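Local coordinates for 3-keto-5-aminohexanoate cleavage protein (Burkholderia xenovorans LB400, PDB 3E02) that binds zinc in a TIM-barrel fold and probably cleaves beta-keto acids such as 3-keto-5-aminohexanoate, at residues 69-83 and 297-311. Numbering follows the deposited sequence.
Sequences MRFLPQLKERTDAIL and ARAMLKTKGANETSF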
loop_
_atom_site.group_PDB
_atom_site.type_symbol
_atom_site.label_atom_id
_atom_site.label_comp_id
_atom_site.label_asym_id
_atom_site.label_seq_id
_atom_site.Cartn_x
_atom_site.Cartn_y
_atom_site.Cartn_z
HETATM N N MSE A 69 -8.824 41.830 12.572
HETATM C CA MSE A 69 -9.743 42.884 12.095
HETATM C C MSE A 69 -9.076 43.988 11.273
HETATM O O MSE A 69 -9.787 44.796 10.668
HETATM C CB MSE A 69 -10.585 43.456 13.241
HETATM C CG MSE A 69 -11.510 42.418 13.847
HETATM SE SE MSE A 69 -12.660 41.535 12.507
HETATM C CE MSE A 69 -12.997 39.953 13.497
ATOM N N ARG A 70 -7.737 44.023 11.250
ATOM C CA ARG A 70 -6.976 44.939 10.387
ATOM C C ARG A 70 -6.698 44.354 8.988
ATOM O O ARG A 70 -6.167 45.067 8.131
ATOM C CB ARG A 70 -5.701 45.409 11.078
ATOM C CG ARG A 70 -5.991 46.344 12.254
ATOM C CD ARG A 70 -4.823 46.499 13.220
ATOM N NE ARG A 70 -3.600 46.980 12.580
ATOM C CZ ARG A 70 -2.435 47.166 13.200
ATOM N NH1 ARG A 70 -2.293 46.915 14.507
ATOM N NH2 ARG A 70 -1.389 47.595 12.490
ATOM N N PHE A 71 -7.028 43.073 8.760
ATOM C CA PHE A 71 -6.965 42.484 7.408
ATOM C C PHE A 71 -8.227 41.761 6.899
ATOM O O PHE A 71 -8.433 41.725 5.681
ATOM C CB PHE A 71 -5.697 41.644 7.175
ATOM C CG PHE A 71 -5.480 40.498 8.136
ATOM C CD1 PHE A 71 -6.129 39.274 7.953
ATOM C CD2 PHE A 71 -4.526 40.596 9.156
ATOM C CE1 PHE A 71 -5.874 38.181 8.810
ATOM C CE2 PHE A 71 -4.256 39.506 10.014
ATOM C CZ PHE A 71 -4.930 38.301 9.843
ATOM N N LEU A 72 -9.062 41.207 7.786
ATOM C CA LEU A 72 -10.283 40.489 7.345
ATOM C C LEU A 72 -11.289 41.351 6.554
ATOM O O LEU A 72 -11.631 40.980 5.416
ATOM C CB LEU A 72 -10.953 39.717 8.500
ATOM C CG LEU A 72 -10.179 38.527 9.078
ATOM C CD1 LEU A 72 -10.895 37.955 10.299
ATOM C CD2 LEU A 72 -9.932 37.437 8.039
ATOM N N PRO A 73 -11.744 42.508 7.117
ATOM C CA PRO A 73 -12.649 43.373 6.335
ATOM C C PRO A 73 -12.045 43.822 4.994
ATOM O O PRO A 73 -12.745 43.852 3.983
ATOM C CB PRO A 73 -12.872 44.595 7.245
ATOM C CG PRO A 73 -12.376 44.239 8.555
ATOM C CD PRO A 73 -11.469 43.072 8.452
ATOM N N GLN A 74 -10.741 44.099 4.994
ATOM C CA GLN A 74 -10.027 44.574 3.807
ATOM C C GLN A 74 -9.982 43.484 2.741
ATOM O O GLN A 74 -10.205 43.763 1.565
ATOM C CB GLN A 74 -8.603 45.033 4.150
ATOM C CG GLN A 74 -8.486 46.257 5.085
ATOM C CD GLN A 74 -8.812 45.992 6.550
ATOM O OE1 GLN A 74 -9.023 44.854 6.963
ATOM N NE2 GLN A 74 -8.879 47.053 7.341
ATOM N N LEU A 75 -9.701 42.247 3.153
ATOM C CA LEU A 75 -9.711 41.109 2.220
ATOM C C LEU A 75 -11.107 40.871 1.665
ATOM O O LEU A 75 -11.257 40.679 0.458
ATOM C CB LEU A 75 -9.170 39.824 2.874
ATOM C CG LEU A 75 -7.653 39.757 3.025
ATOM C CD1 LEU A 75 -7.244 38.590 3.941
ATOM C CD2 LEU A 75 -6.993 39.636 1.648
ATOM N N LYS A 76 -12.117 40.916 2.539
ATOM C CA LYS A 76 -13.513 40.719 2.147
ATOM C C LYS A 76 -13.953 41.733 1.068
ATOM O O LYS A 76 -14.662 41.372 0.126
ATOM C CB LYS A 76 -14.440 40.812 3.366
ATOM C CG LYS A 76 -15.912 40.530 3.062
ATOM C CD LYS A 76 -16.784 40.767 4.260
ATOM C CE LYS A 76 -18.230 40.485 3.928
ATOM N NZ LYS A 76 -19.144 40.998 4.981
ATOM N N GLU A 77 -13.515 42.975 1.221
ATOM C CA GLU A 77 -13.833 44.042 0.276
ATOM C C GLU A 77 -13.104 43.942 -1.070
ATOM O O GLU A 77 -13.695 44.311 -2.083
ATOM C CB GLU A 77 -13.496 45.406 0.906
ATOM C CG GLU A 77 -13.889 46.618 0.068
ATOM N N ARG A 78 -11.875 43.401 -1.067
ATOM C CA ARG A 78 -11.035 43.327 -2.272
ATOM C C ARG A 78 -11.026 41.983 -2.997
ATOM O O ARG A 78 -10.564 41.909 -4.135
ATOM C CB ARG A 78 -9.612 43.751 -1.939
ATOM C CG ARG A 78 -9.501 45.210 -1.502
ATOM C CD ARG A 78 -8.050 45.612 -1.443
ATOM N NE ARG A 78 -7.476 45.663 -2.793
ATOM C CZ ARG A 78 -6.194 45.475 -3.125
ATOM N NH1 ARG A 78 -5.253 45.171 -2.224
ATOM N NH2 ARG A 78 -5.851 45.556 -4.408
ATOM N N THR A 79 -11.514 40.918 -2.344
ATOM C CA THR A 79 -11.620 39.605 -2.991
ATOM C C THR A 79 -12.831 38.838 -2.460
ATOM O O THR A 79 -13.370 39.174 -1.401
ATOM C CB THR A 79 -10.302 38.777 -2.868
ATOM O OG1 THR A 79 -10.488 37.473 -3.426
ATOM C CG2 THR A 79 -9.845 38.637 -1.421
ATOM N N ASP A 80 -13.259 37.834 -3.234
ATOM C CA ASP A 80 -14.374 36.977 -2.803
ATOM C C ASP A 80 -13.843 35.632 -2.319
ATOM O O ASP A 80 -14.601 34.722 -2.093
ATOM C CB ASP A 80 -15.487 36.848 -3.862
ATOM C CG ASP A 80 -15.045 36.162 -5.138
ATOM O OD1 ASP A 80 -13.844 36.186 -5.449
ATOM O OD2 ASP A 80 -15.925 35.630 -5.856
ATOM N N ALA A 81 -12.525 35.517 -2.111
ATOM C CA ALA A 81 -11.938 34.278 -1.593
ATOM C C ALA A 81 -12.523 33.945 -0.220
ATOM O O ALA A 81 -12.889 34.847 0.545
ATOM C CB ALA A 81 -10.395 34.382 -1.500
ATOM N N ILE A 82 -12.665 32.652 0.059
ATOM C CA ILE A 82 -13.127 32.188 1.372
ATOM C C ILE A 82 -11.992 32.469 2.366
ATOM O O ILE A 82 -10.851 32.111 2.102
ATOM C CB ILE A 82 -13.401 30.669 1.404
ATOM C CG1 ILE A 82 -14.501 30.277 0.412
ATOM C CG2 ILE A 82 -13.786 30.240 2.819
ATOM C CD1 ILE A 82 -14.700 28.776 0.268
ATOM N N LEU A 83 -12.307 33.112 3.485
ATOM C CA LEU A 83 -11.299 33.438 4.494
ATOM C C LEU A 83 -11.354 32.370 5.577
ATOM O O LEU A 83 -12.348 32.239 6.265
ATOM C CB LEU A 83 -11.479 34.856 5.023
ATOM C CG LEU A 83 -11.568 35.921 3.916
ATOM C CD1 LEU A 83 -11.630 37.338 4.509
ATOM C CD2 LEU A 83 -10.428 35.809 2.892
ATOM N N ALA A 297 -16.012 26.669 -4.580
ATOM C CA ALA A 297 -15.444 26.141 -3.336
ATOM C C ALA A 297 -16.458 26.174 -2.188
ATOM O O ALA A 297 -16.570 25.201 -1.444
ATOM C CB ALA A 297 -14.155 26.886 -2.961
ATOM N N ARG A 298 -17.204 27.279 -2.065
ATOM C CA ARG A 298 -18.274 27.418 -1.049
ATOM C C ARG A 298 -19.348 26.334 -1.202
ATOM O O ARG A 298 -19.814 25.786 -0.209
ATOM C CB ARG A 298 -18.936 28.807 -1.115
ATOM C CG ARG A 298 -18.062 29.949 -0.641
ATOM C CD ARG A 298 -18.828 31.266 -0.580
ATOM N NE ARG A 298 -17.990 32.299 0.037
ATOM C CZ ARG A 298 -17.081 33.050 -0.586
ATOM N NH1 ARG A 298 -16.892 32.970 -1.899
ATOM N NH2 ARG A 298 -16.364 33.920 0.130
ATOM N N ALA A 299 -19.726 26.041 -2.446
ATOM C CA ALA A 299 -20.706 24.997 -2.755
ATOM C C ALA A 299 -20.144 23.615 -2.432
ATOM O O ALA A 299 -20.877 22.761 -1.948
ATOM C CB ALA A 299 -21.152 25.076 -4.225
HETATM N N MSE A 300 -18.853 23.396 -2.693
HETATM C CA MSE A 300 -18.201 22.121 -2.366
HETATM C C MSE A 300 -18.147 21.907 -0.850
HETATM O O MSE A 300 -18.562 20.867 -0.362
HETATM C CB MSE A 300 -16.779 22.042 -2.956
HETATM C CG MSE A 300 -16.758 21.886 -4.470
HETATM SE SE MSE A 300 -15.015 22.269 -5.225
HETATM C CE MSE A 300 -13.995 20.804 -4.540
ATOM N N LEU A 301 -17.664 22.908 -0.123
ATOM C CA LEU A 301 -17.535 22.828 1.340
ATOM C C LEU A 301 -18.835 23.065 2.121
ATOM O O LEU A 301 -18.871 22.791 3.331
ATOM C CB LEU A 301 -16.455 23.790 1.828
ATOM C CG LEU A 301 -15.064 23.586 1.220
ATOM C CD1 LEU A 301 -14.074 24.587 1.788
ATOM C CD2 LEU A 301 -14.586 22.196 1.454
ATOM N N LYS A 302 -19.869 23.568 1.439
ATOM C CA LYS A 302 -21.182 23.876 2.024
ATOM C C LYS A 302 -21.033 24.915 3.137
ATOM O O LYS A 302 -21.495 24.729 4.252
ATOM C CB LYS A 302 -21.900 22.605 2.513
ATOM C CG LYS A 302 -22.143 21.525 1.471
ATOM C CD LYS A 302 -23.163 21.947 0.435
ATOM C CE LYS A 302 -23.466 20.816 -0.551
ATOM N NZ LYS A 302 -24.063 19.618 0.135
ATOM N N THR A 303 -20.376 26.021 2.813
ATOM C CA THR A 303 -20.160 27.106 3.772
ATOM C C THR A 303 -21.415 27.963 3.906
ATOM O O THR A 303 -22.301 27.920 3.054
ATOM C CB THR A 303 -18.972 28.001 3.382
ATOM O OG1 THR A 303 -19.243 28.642 2.132
ATOM C CG2 THR A 303 -17.669 27.174 3.297
ATOM N N LYS A 304 -21.451 28.760 4.967
ATOM C CA LYS A 304 -22.603 29.613 5.283
ATOM C C LYS A 304 -22.767 30.862 4.391
ATOM O O LYS A 304 -23.826 31.482 4.423
ATOM C CB LYS A 304 -22.589 30.027 6.766
ATOM C CG LYS A 304 -21.431 30.931 7.209
ATOM C CD LYS A 304 -21.569 31.328 8.667
ATOM C CE LYS A 304 -20.402 32.192 9.103
ATOM N NZ LYS A 304 -20.534 32.648 10.519
ATOM N N GLY A 305 -21.731 31.228 3.640
ATOM C CA GLY A 305 -21.739 32.382 2.747
ATOM C C GLY A 305 -20.930 33.531 3.301
ATOM O O GLY A 305 -20.840 33.711 4.519
ATOM N N ALA A 306 -20.354 34.318 2.392
ATOM C CA ALA A 306 -19.507 35.481 2.735
ATOM C C ALA A 306 -20.211 36.563 3.577
ATOM O O ALA A 306 -19.572 37.211 4.411
ATOM C CB ALA A 306 -18.925 36.105 1.449
ATOM N N ASN A 307 -21.512 36.722 3.358
ATOM C CA ASN A 307 -22.338 37.714 4.067
ATOM C C ASN A 307 -22.723 37.336 5.506
ATOM O O ASN A 307 -23.292 38.165 6.225
ATOM C CB ASN A 307 -23.618 38.041 3.261
ATOM C CG ASN A 307 -24.552 36.834 3.084
ATOM O OD1 ASN A 307 -24.106 35.682 3.014
ATOM N ND2 ASN A 307 -25.850 37.106 2.981
ATOM N N GLU A 308 -22.435 36.097 5.927
ATOM C CA GLU A 308 -22.776 35.610 7.278
ATOM C C GLU A 308 -21.618 35.633 8.292
ATOM O O GLU A 308 -21.745 35.062 9.377
ATOM C CB GLU A 308 -23.390 34.210 7.171
ATOM C CG GLU A 308 -24.654 34.148 6.304
ATOM C CD GLU A 308 -25.782 35.046 6.813
ATOM O OE1 GLU A 308 -25.949 35.171 8.050
ATOM O OE2 GLU A 308 -26.504 35.630 5.971
ATOM N N THR A 309 -20.510 36.299 7.956
ATOM C CA THR A 309 -19.367 36.433 8.869
ATOM C C THR A 309 -19.528 37.713 9.683
ATOM O O THR A 309 -20.360 38.548 9.339
ATOM C CB THR A 309 -18.017 36.459 8.118
ATOM O OG1 THR A 309 -17.860 37.696 7.405
ATOM C CG2 THR A 309 -17.895 35.276 7.157
ATOM N N SER A 310 -18.728 37.868 10.741
ATOM C CA SER A 310 -18.751 39.075 11.596
ATOM C C SER A 310 -17.635 40.083 11.265
ATOM O O SER A 310 -17.048 40.688 12.162
ATOM C CB SER A 310 -18.746 38.683 13.073
ATOM O OG SER A 310 -19.964 38.035 13.377
ATOM N N PHE A 311 -17.352 40.250 9.975
ATOM C CA PHE A 311 -16.384 41.238 9.487
ATOM C C PHE A 311 -16.813 41.762 8.106
ATOM O O PHE A 311 -16.200 42.678 7.555
ATOM C CB PHE A 311 -14.950 40.680 9.474
ATOM C CG PHE A 311 -14.782 39.422 8.677
ATOM C CD1 PHE A 311 -14.600 39.473 7.295
ATOM C CD2 PHE A 311 -14.782 38.180 9.303
ATOM C CE1 PHE A 311 -14.435 38.300 6.542
ATOM C CE2 PHE A 311 -14.617 36.999 8.560
ATOM C CZ PHE A 311 -14.448 37.063 7.179
ATOM O OXT PHE A 311 -17.785 41.277 7.518
#
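Met-69, present as selenomethionine, lays its selenium against CB of the C-terminal residue Phe-311 (SE to CB 3.9 Å), the two side chains crossing at about a right angle. Leu-72, in the first turn of helix 72-78, makes a CH-pi contact: its CB sits over one face of the Phe-311 ring, 4.0 Å from the centroid and 18° off the normal. Thr-309 puts OG1 over the opposite face, and Ala-105 of helix 95-105 also touches the phenylalanine. Phe-311 CG lies between its own backbone N and carbonyl carbon (chi1 56°), which turns the ring in toward the helix while its carboxylate lies beside Pro-73 and Lys-76. One turn beyond Leu-72, Lys-76 leaves the helix with CG anti to the backbone N (chi1 -176°) and runs fully extended past the ring, so that NZ forms a salt bridge with Phe-311 OXT at 2.9 Å. Where the chain leaves the helix, Thr-79 closes an ST turn by accepting from Ala-81 N. The carbonyl of Asp-80 then takes an end-on grip from Arg-298: NH1 and NH2 both donate to Asp-80 O, which lies close to the guanidinium plane. NH1 comes nearly in line with the C=O, whereas NH2 stands above the carbonyl plane. Ile-82 slides antiparallel to the arginine side chain, CG1 over the guanidinium and CD1 against Ala-297 CB (3.8 Å). From barrel strand 82-85, Leu-83 CD1 reaches Phe-311 CE1 at 3.6 Å. The C-terminal tail is thus fastened across helix 72-78 and the following barrel strand 82-85 by an apolar ring and a paired terminal carboxylate. At the turn between them, two N-H groups on one carbonyl oxygen fix the rotation of the Arg-298 guanidinium, whose charge is probably balanced by its salt bridges to Asp-295 and Glu-108.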